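Local coordinates for protein mannan endo-1,4-beta-mannosidase (Mytilus edulis, PDB 2C0H) that hydrolyses internal 1,4-beta-mannosidic linkages in mannans, galactomannans and glucomannans, as a monomeric family 5 glycoside hydrolase built on a TIM barrel, at residues A[65-68]-A[72-75]; A[129-134]-A[205-210]. The protein carries 3 engineered substitutions. All blocks are in the same frame, centred on the assembly; numbering follows the deposited sequence.

Contact 1 of 2, residues A[65-68]-A[72-75]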
# COMPACT_ATOMS: atom_id res chain seq x y z
N TRP A 65 5.81 -3.43 -5.78
CA TRP A 65 4.69 -4.31 -6.17
C TRP A 65 5.18 -5.73 -6.46
O TRP A 65 6.20 -5.93 -7.12
CB TRP A 65 3.95 -3.73 -7.38
CG TRP A 65 3.21 -2.41 -7.16
CD1 TRP A 65 3.28 -1.58 -6.06
CD2 TRP A 65 2.34 -1.77 -8.07
NE1 TRP A 65 2.49 -0.48 -6.24
CE2 TRP A 65 1.91 -0.56 -7.48
CE3 TRP A 65 1.88 -2.09 -9.36
CZ2 TRP A 65 1.02 0.32 -8.13
CZ3 TRP A 65 1.00 -1.23 -10.00
CH2 TRP A 65 0.59 -0.04 -9.38
N LEU A 66 4.43 -6.72 -5.97
CA LEU A 66 4.83 -8.12 -5.99
C LEU A 66 4.06 -8.95 -7.05
O LEU A 66 4.53 -9.08 -8.18
CB LEU A 66 4.71 -8.72 -4.57
CG LEU A 66 5.36 -10.10 -4.36
CD1 LEU A 66 6.88 -10.04 -4.40
CD2 LEU A 66 4.95 -10.68 -3.02
N HIS A 67 2.88 -9.47 -6.74
CA HIS A 67 2.17 -10.35 -7.71
C HIS A 67 1.48 -9.60 -8.85
O HIS A 67 1.49 -10.10 -9.98
CB HIS A 67 1.10 -11.21 -7.04
CG HIS A 67 1.55 -11.94 -5.82
ND1 HIS A 67 2.67 -12.73 -5.78
CD2 HIS A 67 0.95 -12.08 -4.61
CE1 HIS A 67 2.77 -13.29 -4.58
NE2 HIS A 67 1.73 -12.91 -3.86
N ILE A 68 0.85 -8.46 -8.53
CA ILE A 68 0.11 -7.59 -9.46
C ILE A 68 -1.20 -8.23 -9.93
O ILE A 68 -2.25 -8.00 -9.31
CB ILE A 68 1.03 -7.07 -10.58
CG1 ILE A 68 2.24 -6.37 -9.91
CG2 ILE A 68 0.26 -6.12 -11.49
CD1 ILE A 68 3.12 -5.50 -10.81
N SER A 72 3.53 -13.89 -12.92
CA SER A 72 4.66 -14.81 -12.67
C SER A 72 4.62 -15.49 -11.29
O SER A 72 5.16 -16.58 -11.14
CB SER A 72 6.02 -14.13 -12.91
OG SER A 72 6.30 -13.14 -11.95
N THR A 73 3.99 -14.85 -10.31
CA THR A 73 3.82 -15.40 -8.96
C THR A 73 2.42 -15.01 -8.44
O THR A 73 1.86 -14.01 -8.85
CB THR A 73 4.90 -14.88 -7.97
OG1 THR A 73 4.68 -13.49 -7.70
CG2 THR A 73 6.33 -15.08 -8.51
N PRO A 74 1.80 -15.84 -7.57
CA PRO A 74 2.20 -17.17 -7.16
C PRO A 74 1.93 -18.19 -8.26
O PRO A 74 1.63 -17.80 -9.38
CB PRO A 74 1.31 -17.41 -5.94
CG PRO A 74 0.09 -16.70 -6.24
CD PRO A 74 0.53 -15.44 -6.95
N GLU A 75 2.01 -19.49 -7.94
CA GLU A 75 1.71 -20.53 -8.92
C GLU A 75 0.22 -20.92 -8.90
O GLU A 75 -0.32 -21.20 -7.83
CB GLU A 75 2.56 -21.77 -8.63
CG GLU A 75 4.07 -21.52 -8.62
CD GLU A 75 4.57 -20.81 -9.89
OE1 GLU A 75 4.56 -21.45 -10.97
OE2 GLU A 75 4.99 -19.62 -9.81
O HOH W 1 3.45 -11.71 -10.95
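H67 donates from ND1 to the hydroxyl of T73, with 2.9 Å between ND1 and OG1 and an N-H...O angle of 165°. The bond is nearly straight, and OG1 lies almost in the imidazole plane, at the ring edge. T73 presents the hydroxyl by setting OG1 between its backbone N and carbonyl carbon (chi1 70°), which turns it to the histidine. The next residue brings a different contact. P74, reached through a cis peptide bond, lays CD over one face of the imidazole, a CH-pi contact of 3.8 Å from CD to the ring centroid. The opposite face receives CD2 of L66, the neighbour of H67 on its own strand, so the ring is clamped between two aliphatic groups while its edge is tied by the hydroxyl. This is the carboxy-terminal end of barrel strand 61-68, where TIM-barrel enzymes carry their active sites; W65 of the same strand probably binds substrate, as in related enzymes. The loop that leaves the strand here doubles back over the histidine. A water adds a second bridge between the segments, donating to the carbonyl oxygen of H67 at 2.7 Å from O and accepting from the amide of S72 at 2.9 Å from N. The other imidazole nitrogen, NE2, is hydrogen-bonded to the Y137 hydroxyl, so both ring nitrogens are engaged and the rotation of the ring is fixed. A leucine in place of H67 would probably leave the hydroxyls of T73 and Y137 without their shared partner and deprive P74 of the flat surface beneath CD. W112 of the neighbouring strand 106-113 also meets the imidazole, the two ring planes inclined at about 45°.

Contact 2 of 2, residues A[129-134]-A[205-210]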
# COMPACT_ATOMS: atom_id res chain seq x y z
N VAL A 129 -13.78 -13.27 -6.45
CA VAL A 129 -15.19 -13.66 -6.46
C VAL A 129 -15.48 -15.05 -5.90
O VAL A 129 -16.64 -15.33 -5.61
CB VAL A 129 -15.81 -13.54 -7.86
CG1 VAL A 129 -15.63 -12.12 -8.41
CG2 VAL A 129 -15.27 -14.58 -8.83
N ASP A 130 -14.45 -15.90 -5.76
CA ASP A 130 -14.58 -17.29 -5.26
C ASP A 130 -13.80 -17.45 -3.95
O ASP A 130 -12.55 -17.49 -3.92
CB ASP A 130 -14.08 -18.28 -6.31
CG ASP A 130 -14.34 -19.74 -5.94
OD1 ASP A 130 -14.22 -20.10 -4.75
OD2 ASP A 130 -14.66 -20.53 -6.86
N THR A 131 -14.52 -17.56 -2.83
CA THR A 131 -13.85 -17.64 -1.55
C THR A 131 -12.94 -18.88 -1.38
O THR A 131 -11.96 -18.85 -0.65
CB THR A 131 -14.86 -17.58 -0.39
OG1 THR A 131 -15.85 -18.60 -0.57
CG2 THR A 131 -15.54 -16.21 -0.34
N ARG A 132 -13.25 -19.98 -2.07
CA ARG A 132 -12.37 -21.16 -2.00
C ARG A 132 -11.05 -20.97 -2.73
O ARG A 132 -10.01 -21.51 -2.31
CB ARG A 132 -13.12 -22.40 -2.48
CG ARG A 132 -14.33 -22.72 -1.60
CD ARG A 132 -15.21 -23.85 -2.12
NE ARG A 132 -15.20 -23.99 -3.58
CZ ARG A 132 -15.64 -23.07 -4.45
NH1 ARG A 132 -16.15 -21.90 -4.06
NH2 ARG A 132 -15.55 -23.32 -5.75
N LYS A 133 -11.07 -20.20 -3.80
CA LYS A 133 -9.85 -19.81 -4.49
C LYS A 133 -9.03 -18.85 -3.61
O LYS A 133 -7.82 -19.05 -3.44
CB LYS A 133 -10.15 -19.21 -5.87
CG LYS A 133 -10.76 -20.21 -6.86
CD LYS A 133 -11.12 -19.55 -8.19
CE LYS A 133 -11.73 -20.55 -9.14
NZ LYS A 133 -11.95 -19.98 -10.51
N LEU A 134 -9.69 -17.86 -3.02
CA LEU A 134 -9.01 -16.95 -2.09
C LEU A 134 -8.32 -17.73 -0.96
O LEU A 134 -7.17 -17.48 -0.61
CB LEU A 134 -9.97 -15.93 -1.50
CG LEU A 134 -9.40 -14.85 -0.60
CD1 LEU A 134 -8.24 -14.11 -1.27
CD2 LEU A 134 -10.52 -13.90 -0.22
N VAL A 205 -10.02 -7.91 1.28
CA VAL A 205 -9.08 -7.25 2.17
C VAL A 205 -9.14 -7.87 3.56
O VAL A 205 -8.11 -8.19 4.13
CB VAL A 205 -9.35 -5.74 2.23
CG1 VAL A 205 -8.49 -5.09 3.26
CG2 VAL A 205 -9.12 -5.10 0.82
N ASN A 206 -10.35 -8.02 4.10
CA ASN A 206 -10.55 -8.60 5.44
C ASN A 206 -9.86 -9.97 5.59
O ASN A 206 -9.16 -10.24 6.58
CB ASN A 206 -12.05 -8.71 5.70
CG ASN A 206 -12.41 -9.30 7.05
OD1 ASN A 206 -13.08 -10.34 7.11
ND2 ASN A 206 -12.04 -8.62 8.13
N TRP A 207 -10.03 -10.85 4.61
CA TRP A 207 -9.45 -12.21 4.73
C TRP A 207 -7.92 -12.23 4.65
O TRP A 207 -7.25 -12.99 5.35
CB TRP A 207 -10.05 -13.13 3.67
CG TRP A 207 -11.48 -13.59 3.95
CD1 TRP A 207 -12.44 -12.94 4.67
CD2 TRP A 207 -12.07 -14.82 3.51
NE1 TRP A 207 -13.61 -13.68 4.70
CE2 TRP A 207 -13.40 -14.84 3.99
CE3 TRP A 207 -11.60 -15.90 2.76
CZ2 TRP A 207 -14.27 -15.91 3.75
CZ3 TRP A 207 -12.47 -16.97 2.51
CH2 TRP A 207 -13.79 -16.95 3.01
N GLN A 208 -7.33 -11.39 3.80
CA GLN A 208 -5.89 -11.37 3.68
C GLN A 208 -5.22 -10.68 4.86
O GLN A 208 -4.16 -11.10 5.31
CB GLN A 208 -5.48 -10.78 2.34
CG GLN A 208 -5.88 -11.69 1.19
CD GLN A 208 -5.56 -11.12 -0.16
OE1 GLN A 208 -4.44 -11.27 -0.66
NE2 GLN A 208 -6.52 -10.46 -0.76
N ALA A 209 -5.86 -9.63 5.39
CA ALA A 209 -5.37 -8.97 6.59
C ALA A 209 -5.36 -9.93 7.77
O ALA A 209 -4.40 -9.99 8.51
CB ALA A 209 -6.20 -7.77 6.90
N ALA A 210 -6.43 -10.71 7.91
CA ALA A 210 -6.49 -11.69 8.99
C ALA A 210 -5.42 -12.77 8.86
O ALA A 210 -4.80 -13.17 9.86
CB ALA A 210 -7.89 -12.29 9.06
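Two helices on the outside of the TIM barrel, 131-149 and 198-215, meet where the first turn of the former presents T131 and L134 to W207 of the latter. The benzo half of the indole does most of the touching. CB of T131 comes within 3.6 Å of CH2 of W207, while the backbone O of T131 stands 3.7 Å from CZ3 of the same ring. One turn on, L134 reaches across with CG anti to its backbone N (chi1 -175°) and divides its two methyls between neighbouring residues: CD2 lies 3.7 Å from CE3 of W207, and CD1 is 4.1 Å from NE2 of Q208. Both T131 and L134 approach the indole obliquely. Along the chain these helices come before and after barrel strand 155-162, which ends at N162, a probable substrate-binding residue, so their contact joins adjacent members of the helical layer wrapped round the barrel. W207 NE1 bonds to the carbonyl of G250, and OE1 of Q208 takes a hydrogen bond from NE1 of W112, whereas NE2 of Q208 bonds to O of F204 on its own helix. The start of helix 131-149 is fixed by D130, its N-cap, which also marks where helix 121-129 gives way. OD1 of D130 accepts from N of K133 at 3.3 Å, with the amide well above the carboxylate plane (62° out of it), and more weakly from N of R132 at 2.9 Å. The guanidinium of R132 folds back to the same carboxylate, its NH1 2.7 Å from OD1 of D130 in a salt bridge. OD1 is therefore held by two first-turn amides and a charged side chain, which is likely to favour the ionised carboxylate. K252 makes a cation-pi contact with the indole of W207.

How the contacts relate
Contact 1 closes before contact 2 opens along the chain: a short return at the end of barrel strand 61-68 comes first, and a pairing of helix segments with 70 residues between them follows. Their centres are 16 Å apart and their nearest atoms about 7 Å, so they do not touch. Helix 131-149 connects them, since its first turn belongs to contact 2 while Y137, one turn further on, meets H67 and P74 of contact 1 and also Q208 of contact 2. W112, from strand 106-113, likewise reaches both. On this side of the barrel, then, a strand end, the loop beyond it and two outer helices are joined through Y137 and W112.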